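PDB 6GUP: fusarinine C esterase sidJ from Aspergillus fumigatus, which hydrolyses the ester bonds of the siderophore fusarinine C, releasing fusarinine and iron, but does not cleave triacetylfusarinine C. Local coordinates for residues L39-G44 with M120-G125. Numbering follows the deposited sequence.
Sequences LLFVGG and MGHSTG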
loop_
_atom_site.group_PDB
_atom_site.type_symbol
_atom_site.label_atom_id
_atom_site.label_comp_id
_atom_site.label_asym_id
_atom_site.label_seq_id
_atom_site.Cartn_x
_atom_site.Cartn_y
_atom_site.Cartn_z
ATOM N N LEU A 39 19.170 -7.200 -1.310
ATOM C CA LEU A 39 18.705 -6.507 -2.511
ATOM C C LEU A 39 17.343 -5.881 -2.212
ATOM O O LEU A 39 16.352 -6.600 -2.060
ATOM C CB LEU A 39 18.597 -7.485 -3.687
ATOM C CG LEU A 39 18.136 -6.926 -5.040
ATOM C CD1 LEU A 39 19.113 -5.887 -5.566
ATOM C CD2 LEU A 39 17.963 -8.047 -6.053
ATOM N N LEU A 40 17.303 -4.550 -2.115
ATOM C CA LEU A 40 16.046 -3.817 -1.938
ATOM C C LEU A 40 15.492 -3.437 -3.308
ATOM O O LEU A 40 16.106 -2.663 -4.046
ATOM C CB LEU A 40 16.242 -2.566 -1.077
ATOM C CG LEU A 40 14.992 -1.718 -0.779
ATOM C CD1 LEU A 40 13.880 -2.533 -0.129
ATOM C CD2 LEU A 40 15.358 -0.536 0.101
ATOM N N PHE A 41 14.322 -3.985 -3.620
ATOM C CA PHE A 41 13.657 -3.810 -4.903
ATOM C C PHE A 41 12.551 -2.772 -4.727
ATOM O O PHE A 41 11.668 -2.946 -3.888
ATOM C CB PHE A 41 13.081 -5.158 -5.341
ATOM C CG PHE A 41 12.373 -5.136 -6.665
ATOM C CD1 PHE A 41 11.012 -4.855 -6.733
ATOM C CD2 PHE A 41 13.052 -5.444 -7.839
ATOM C CE1 PHE A 41 10.347 -4.853 -7.948
ATOM C CE2 PHE A 41 12.392 -5.446 -9.059
ATOM C CZ PHE A 41 11.036 -5.155 -9.112
ATOM N N VAL A 42 12.618 -1.697 -5.511
ATOM C CA VAL A 42 11.633 -0.616 -5.470
ATOM C C VAL A 42 10.781 -0.711 -6.734
ATOM O O VAL A 42 11.267 -0.461 -7.840
ATOM C CB VAL A 42 12.317 0.770 -5.385
ATOM C CG1 VAL A 42 11.285 1.892 -5.296
ATOM C CG2 VAL A 42 13.259 0.830 -4.187
ATOM N N GLY A 43 9.513 -1.081 -6.562
ATOM C CA GLY A 43 8.579 -1.207 -7.679
ATOM C C GLY A 43 8.137 0.138 -8.223
ATOM O O GLY A 43 8.596 1.188 -7.764
ATOM N N GLY A 44 7.239 0.102 -9.204
ATOM C CA GLY A 44 6.683 1.318 -9.803
ATOM C C GLY A 44 5.885 2.158 -8.822
ATOM O O GLY A 44 5.544 1.698 -7.728
ATOM N N MET A 120 17.581 -1.779 -6.286
ATOM C CA MET A 120 17.078 -2.046 -7.632
ATOM C C MET A 120 15.761 -1.310 -7.854
ATOM O O MET A 120 14.860 -1.381 -7.019
ATOM C CB MET A 120 16.882 -3.545 -7.839
ATOM C CG MET A 120 16.450 -3.922 -9.247
ATOM S SD MET A 120 16.700 -5.668 -9.605
ATOM C CE MET A 120 16.157 -5.729 -11.308
ATOM N N GLY A 121 15.667 -0.607 -8.982
ATOM C CA GLY A 121 14.450 0.094 -9.389
ATOM C C GLY A 121 13.812 -0.592 -10.582
ATOM O O GLY A 121 14.506 -0.991 -11.521
ATOM N N HIS A 122 12.486 -0.728 -10.538
ATOM C CA HIS A 122 11.705 -1.347 -11.607
ATOM C C HIS A 122 10.707 -0.324 -12.124
ATOM O O HIS A 122 9.969 0.274 -11.337
ATOM C CB HIS A 122 10.996 -2.596 -11.073
ATOM C CG HIS A 122 9.803 -3.024 -11.873
ATOM N ND1 HIS A 122 9.904 -3.805 -13.004
ATOM C CD2 HIS A 122 8.480 -2.796 -11.691
ATOM C CE1 HIS A 122 8.696 -4.028 -13.492
ATOM N NE2 HIS A 122 7.816 -3.427 -12.713
ATOM N N SER A 123 10.694 -0.132 -13.444
ATOM C CA SER A 123 9.839 0.856 -14.106
ATOM C C SER A 123 10.082 2.258 -13.509
ATOM O O SER A 123 11.228 2.714 -13.490
ATOM C CB SER A 123 8.368 0.412 -14.063
ATOM O OG SER A 123 7.533 1.346 -14.723
ATOM N N THR A 124 9.039 2.918 -13.000
ATOM C CA THR A 124 9.176 4.248 -12.393
ATOM C C THR A 124 9.860 4.243 -11.014
ATOM O O THR A 124 10.189 5.307 -10.491
ATOM C CB THR A 124 7.810 4.954 -12.278
ATOM O OG1 THR A 124 6.898 4.124 -11.548
ATOM C CG2 THR A 124 7.240 5.238 -13.662
ATOM N N GLY A 125 10.070 3.061 -10.431
ATOM C CA GLY A 125 10.941 2.908 -9.262
ATOM C C GLY A 125 12.396 3.270 -9.530
ATOM O O GLY A 125 13.135 3.585 -8.599
#
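Met120 runs its side chain from CB to SD past Leu39 and Phe41 of the neighbouring parallel strand. Its CB sits 4.0 Å from Leu39 CD1. From there CG passes 4.0 Å from Phe41 CD2, oblique to the ring, and the extended chain then carries SD to the ring edge, 5.3 Å from the ring centroid and 82° off its normal: a Met-aromatic contact. The far end of the same ring belongs to His122. Phe41 CZ presses against His122 CB at 3.2 Å, an unusually tight contact, with CE1 and CE2 of Phe41 a little farther from that carbon. The imidazole lies nearly parallel to the phenyl, planes at 28°, but is slid so far along that the rings barely overlap. CG of Phe41 is anti to the backbone N (chi1 -179°), which sends the ring over the adjacent strand between Met120 and His122. Beyond it, the imidazole edge meets Gly43 CA and Gly44 N, while His122 ND1 is hydrogen-bonded to Gln163 OE1.

Three backbone bonds zip the strands together beneath these side chains: Met120 N to Leu40 O and Val42 N to Met120 O at 2.7 Å, both nearly straight, and His122 N to Val42 O at 3.0 Å, more bent. Past the strand ends, glycine backbones allow close approach, with Gly125 CA 3.3 Å from Gly43 O. Thr124 OG1 reaches Gly44 CA and is hydrogen-bonded to Leu45 N, tying the two loops together. His122 to Gly125 form a type II' turn in which Ser123 has a positive phi, the strained backbone of the turn, and Ser123 OG is hydrogen-bonded to His327 NE2. Strand, tight turn and the Gly121-His122-Ser123-Thr124-Gly125 sequence are those of the nucleophile elbow of an alpha/beta-hydrolase, consistent with Ser123 as nucleophile of a Ser-His-Asp triad.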